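Local coordinates for protein YrbA (Sinorhizobium meliloti 2011, PDB 5NFM) that binds divalent metal cations through two conserved histidines and belongs to the BolA family of small alpha/beta proteins, at residues I21-L24 / A25-D29; Q48-M51 / V52-L56. All blocks are in the same frame, centred on the assembly; numbering follows the deposited sequence.

Contact 1: residues I21-L24 / A25-D29; sequences IRDL and AGDGD. With LI (lithium ion), chain B.
Asp23 and Asp27 bring their carboxylates together on a lithium ion in the loop that leaves strand 18-23 of the BolA-like fold and leads to strand 31-36. The two groups meet through their OD1 atoms with planes turned 54° apart. Lithium lies 1.8 Å from Asp23 OD1 and 1.9 Å from Asp27 OD1; the backbone O of Leu24 and that of His30 complete four-oxygen coordination. Asp23 OD1 and Asp27 OD1 come within 3.1 Å of each other, probably because the shared cation offsets their charge. Asp23 reaches into the loop because its CG lies opposite the backbone N (chi1 -178°), and it divides its oxygens: OD1 serves the metal and weakly accepts Asp27 N, while OD2 takes the N-H of Gly28 on its syn lone pair at 2.7 Å. The turn itself is closed by Gly26 N on Asp23 O at 2.9 Å and by Asp27 N on Leu24 O at 3.2 Å. Ala25, Gly26 and Gly28 all take positive phi, which glycine adopts easily. Asp27 OD1 also forms an Asx turn, accepting Asp29 N at 2.9 Å from above its carboxylate plane, 49° out of it.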
loop_
_atom_site.group_PDB
_atom_site.type_symbol
_atom_site.label_atom_id
_atom_site.label_comp_id
_atom_site.label_asym_id
_atom_site.label_seq_id
_atom_site.Cartn_x
_atom_site.Cartn_y
_atom_site.Cartn_z
ATOM N N ILE A 21 -7.561 -2.132 -2.096
ATOM C CA ILE A 21 -6.812 -2.142 -3.356
ATOM C C ILE A 21 -7.808 -2.041 -4.503
ATOM O O ILE A 21 -8.736 -2.858 -4.583
ATOM C CB ILE A 21 -5.984 -3.438 -3.521
ATOM C CG1 ILE A 21 -4.990 -3.642 -2.365
ATOM C CG2 ILE A 21 -5.244 -3.459 -4.867
ATOM C CD1 ILE A 21 -4.025 -2.503 -2.152
ATOM N N ARG A 22 -7.588 -1.087 -5.419
ATOM C CA ARG A 22 -8.322 -1.082 -6.672
ATOM C C ARG A 22 -7.345 -1.146 -7.835
ATOM O O ARG A 22 -6.280 -0.520 -7.828
ATOM C CB ARG A 22 -9.314 0.078 -6.794
ATOM C CG ARG A 22 -8.740 1.411 -7.140
ATOM C CD ARG A 22 -9.848 2.459 -7.119
ATOM N NE ARG A 22 -9.361 3.773 -7.510
ATOM C CZ ARG A 22 -9.429 4.278 -8.737
ATOM N NH1 ARG A 22 -9.981 3.599 -9.738
ATOM N NH2 ARG A 22 -8.940 5.488 -8.970
ATOM N N ASP A 23 -7.717 -1.936 -8.827
ATOM C CA ASP A 23 -6.892 -2.125 -10.012
ATOM C C ASP A 23 -7.319 -1.101 -11.060
ATOM O O ASP A 23 -8.393 -1.214 -11.659
ATOM C CB ASP A 23 -7.023 -3.556 -10.525
ATOM C CG ASP A 23 -6.152 -3.811 -11.736
ATOM O OD1 ASP A 23 -5.546 -2.846 -12.244
ATOM O OD2 ASP A 23 -6.079 -4.967 -12.197
ATOM N N LEU A 24 -6.489 -0.081 -11.264
ATOM C CA LEU A 24 -6.799 0.946 -12.256
ATOM C C LEU A 24 -6.912 0.301 -13.632
ATOM O O LEU A 24 -6.069 -0.531 -14.013
ATOM C CB LEU A 24 -5.711 2.019 -12.283
ATOM C CG LEU A 24 -5.384 2.655 -10.934
ATOM C CD1 LEU A 24 -4.325 3.736 -11.116
ATOM C CD2 LEU A 24 -6.621 3.218 -10.266
ATOM N N ALA A 25 -7.974 0.672 -14.353
ATOM C CA ALA A 25 -8.313 0.154 -15.675
ATOM C C ALA A 25 -8.592 -1.345 -15.659
ATOM O O ALA A 25 -8.733 -1.958 -16.724
ATOM C CB ALA A 25 -7.259 0.492 -16.738
ATOM N N GLY A 26 -8.678 -1.957 -14.482
ATOM C CA GLY A 26 -8.760 -3.412 -14.430
ATOM C C GLY A 26 -7.658 -4.087 -15.219
ATOM O O GLY A 26 -7.875 -5.165 -15.789
ATOM N N ASP A 27 -6.463 -3.480 -15.248
ATOM C CA ASP A 27 -5.419 -3.866 -16.194
ATOM C C ASP A 27 -4.397 -4.863 -15.654
ATOM O O ASP A 27 -3.570 -5.350 -16.438
ATOM C CB ASP A 27 -4.728 -2.625 -16.810
ATOM C CG ASP A 27 -3.990 -1.725 -15.803
ATOM O OD1 ASP A 27 -3.780 -2.128 -14.630
ATOM O OD2 ASP A 27 -3.622 -0.596 -16.225
ATOM N N GLY A 28 -4.444 -5.200 -14.365
ATOM C CA GLY A 28 -3.463 -6.096 -13.780
ATOM C C GLY A 28 -2.071 -5.512 -13.680
ATOM O O GLY A 28 -1.104 -6.253 -13.476
ATOM N N ASP A 29 -1.948 -4.189 -13.794
ATOM C CA ASP A 29 -0.658 -3.527 -13.960
ATOM C C ASP A 29 -0.513 -2.357 -12.983
ATOM O O ASP A 29 0.380 -2.358 -12.126
ATOM C CB ASP A 29 -0.536 -3.059 -15.420
ATOM C CG ASP A 29 0.785 -2.391 -15.725
ATOM O OD1 ASP A 29 1.791 -2.719 -15.064
ATOM O OD2 ASP A 29 0.811 -1.538 -16.642
HETATM LI LI LI B . -4.672 -1.483 -13.072
#

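Contact 2: residues Q48-M51 / V52-L56; sequences QHQM and VYNAL
Gln50 and Asn54 join their side-chain amides one turn apart on helix 45-56 of the BolA-like fold, adding a polar clasp to the backbone bonds beneath. Gln50 NE2 donates to Asn54 OD1 at 2.9 Å with an N-H...O angle of 154°. The bond leaves in the amide plane of Gln50 but reaches the oxygen from above the carbonyl plane of Asn54, the two amides being turned 43° apart. Gln50 sets CG opposite the backbone N and bends at chi2 (65°), which turns the amide forward along the helix, onto Asn54. Both residues are exposed, so this clasp lies on the outer side of the helix.

Four successive i to i+4 bonds satisfy the four carbonyls of residues 48-51: Gln48 O accepts Val52 N, His49 O accepts Tyr53 N at 2.9 Å, Gln50 O accepts Asn54 N, and Met51 O accepts Ala55 N at 3.1 Å. On the inner side, the buried amide of Gln48 is satisfied at both ends from elsewhere, OE1 by Thr71 OG1 and NE2 by Phe40 O, tying the helix to strand 67-72 and a loop. Val52 packs on Leu69 and on Ile10 of helix 5-13. The Tyr53 ring leans obliquely back over the preceding turn and touches Leu69, Ile63 and Leu64; an alanine here would probably open a gap between this helix, strand 67-72 and helix 63-66. CE2 of Tyr53 lies 4.1 Å from CB of His49, while CD2 of Tyr53 sits 3.2 Å from the backbone O of His49.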
loop_
_atom_site.group_PDB
_atom_site.type_symbol
_atom_site.label_atom_id
_atom_site.label_comp_id
_atom_site.label_asym_id
_atom_site.label_seq_id
_atom_site.Cartn_x
_atom_site.Cartn_y
_atom_site.Cartn_z
ATOM N N GLN A 48 4.685 7.830 5.694
ATOM C CA GLN A 48 3.721 6.735 5.610
ATOM C C GLN A 48 3.920 5.948 4.320
ATOM O O GLN A 48 3.906 4.710 4.310
ATOM C CB GLN A 48 2.294 7.295 5.659
ATOM C CG GLN A 48 1.961 7.979 6.972
ATOM C CD GLN A 48 0.712 8.852 6.902
ATOM O OE1 GLN A 48 0.193 9.146 5.820
ATOM N NE2 GLN A 48 0.226 9.278 8.060
ATOM N N HIS A 49 4.077 6.668 3.207
ATOM C CA HIS A 49 4.254 5.985 1.933
ATOM C C HIS A 49 5.540 5.171 1.929
ATOM O O HIS A 49 5.572 4.063 1.382
ATOM C CB HIS A 49 4.173 6.978 0.775
ATOM C CG HIS A 49 2.821 7.599 0.660
ATOM N ND1 HIS A 49 2.471 8.459 -0.355
ATOM C CD2 HIS A 49 1.741 7.502 1.477
ATOM C CE1 HIS A 49 1.226 8.862 -0.152
ATOM N NE2 HIS A 49 0.763 8.305 0.956
ATOM N N GLN A 50 6.598 5.675 2.581
ATOM C CA GLN A 50 7.826 4.895 2.713
ATOM C C GLN A 50 7.554 3.540 3.369
ATOM O O GLN A 50 8.123 2.515 2.964
ATOM C CB GLN A 50 8.868 5.688 3.516
ATOM C CG GLN A 50 10.208 4.970 3.645
ATOM C CD GLN A 50 10.881 4.818 2.293
ATOM O OE1 GLN A 50 11.176 5.822 1.625
ATOM N NE2 GLN A 50 11.110 3.582 1.865
ATOM N N MET A 51 6.721 3.522 4.415
ATOM C CA MET A 51 6.401 2.260 5.083
ATOM C C MET A 51 5.689 1.296 4.141
ATOM O O MET A 51 5.902 0.077 4.215
ATOM C CB MET A 51 5.546 2.518 6.321
ATOM C CG MET A 51 6.306 3.252 7.409
ATOM S SD MET A 51 5.290 3.615 8.849
ATOM C CE MET A 51 5.031 1.969 9.493
ATOM N N VAL A 52 4.818 1.814 3.267
ATOM C CA VAL A 52 4.133 0.950 2.307
ATOM C C VAL A 52 5.118 0.409 1.270
ATOM O O VAL A 52 5.108 -0.788 0.961
ATOM C CB VAL A 52 2.942 1.674 1.651
ATOM C CG1 VAL A 52 2.258 0.727 0.653
ATOM C CG2 VAL A 52 1.943 2.141 2.714
ATOM N N TYR A 53 5.989 1.272 0.720
ATOM C CA TYR A 53 6.999 0.763 -0.202
ATOM C C TYR A 53 7.827 -0.332 0.471
ATOM O O TYR A 53 8.105 -1.379 -0.132
ATOM C CB TYR A 53 7.920 1.883 -0.719
ATOM C CG TYR A 53 7.218 2.971 -1.501
ATOM C CD1 TYR A 53 6.359 2.668 -2.550
ATOM C CD2 TYR A 53 7.431 4.309 -1.194
ATOM C CE1 TYR A 53 5.721 3.671 -3.264
ATOM C CE2 TYR A 53 6.794 5.316 -1.894
ATOM C CZ TYR A 53 5.935 5.000 -2.925
ATOM O OH TYR A 53 5.319 6.027 -3.600
ATOM N N ASN A 54 8.225 -0.112 1.727
ATOM C CA ASN A 54 9.005 -1.131 2.427
ATOM C C ASN A 54 8.250 -2.457 2.474
ATOM O O ASN A 54 8.845 -3.526 2.295
ATOM C CB ASN A 54 9.307 -0.699 3.863
ATOM C CG ASN A 54 10.281 0.456 3.957
ATOM O OD1 ASN A 54 10.899 0.867 2.967
ATOM N ND2 ASN A 54 10.433 0.978 5.167
ATOM N N ALA A 55 6.942 -2.410 2.757
ATOM C CA ALA A 55 6.160 -3.634 2.906
ATOM C C ALA A 55 6.097 -4.443 1.611
ATOM O O ALA A 55 5.978 -5.674 1.660
ATOM C CB ALA A 55 4.750 -3.302 3.393
ATOM N N LEU A 56 6.162 -3.779 0.454
ATOM C CA LEU A 56 6.169 -4.490 -0.819
ATOM C C LEU A 56 7.509 -5.149 -1.127
ATOM O O LEU A 56 7.567 -5.996 -2.024
ATOM C CB LEU A 56 5.712 -3.579 -1.972
ATOM C CG LEU A 56 4.206 -3.607 -2.284
ATOM C CD1 LEU A 56 3.786 -4.955 -2.877
ATOM C CD2 LEU A 56 3.352 -3.267 -1.067
#

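Contact 1 and contact 2 lie on opposite sides of the chain's centre, with their centres about 19 Å apart and their nearest atoms about 7 Å apart, so they do not touch. The chain completes the loop of contact 1 before it enters the helix of contact 2. The lithium site belongs to the first, and residues 25-29 also bring the side chain of Asp29 to about 4 Å from the copper ion bound by His30 and His65. His30, which binds copper, also gives its backbone O to lithium. Contact 2 stands farther off, with the Tyr53 side chain about 13 Å from copper, but it packs against helix 63-66, which carries His65.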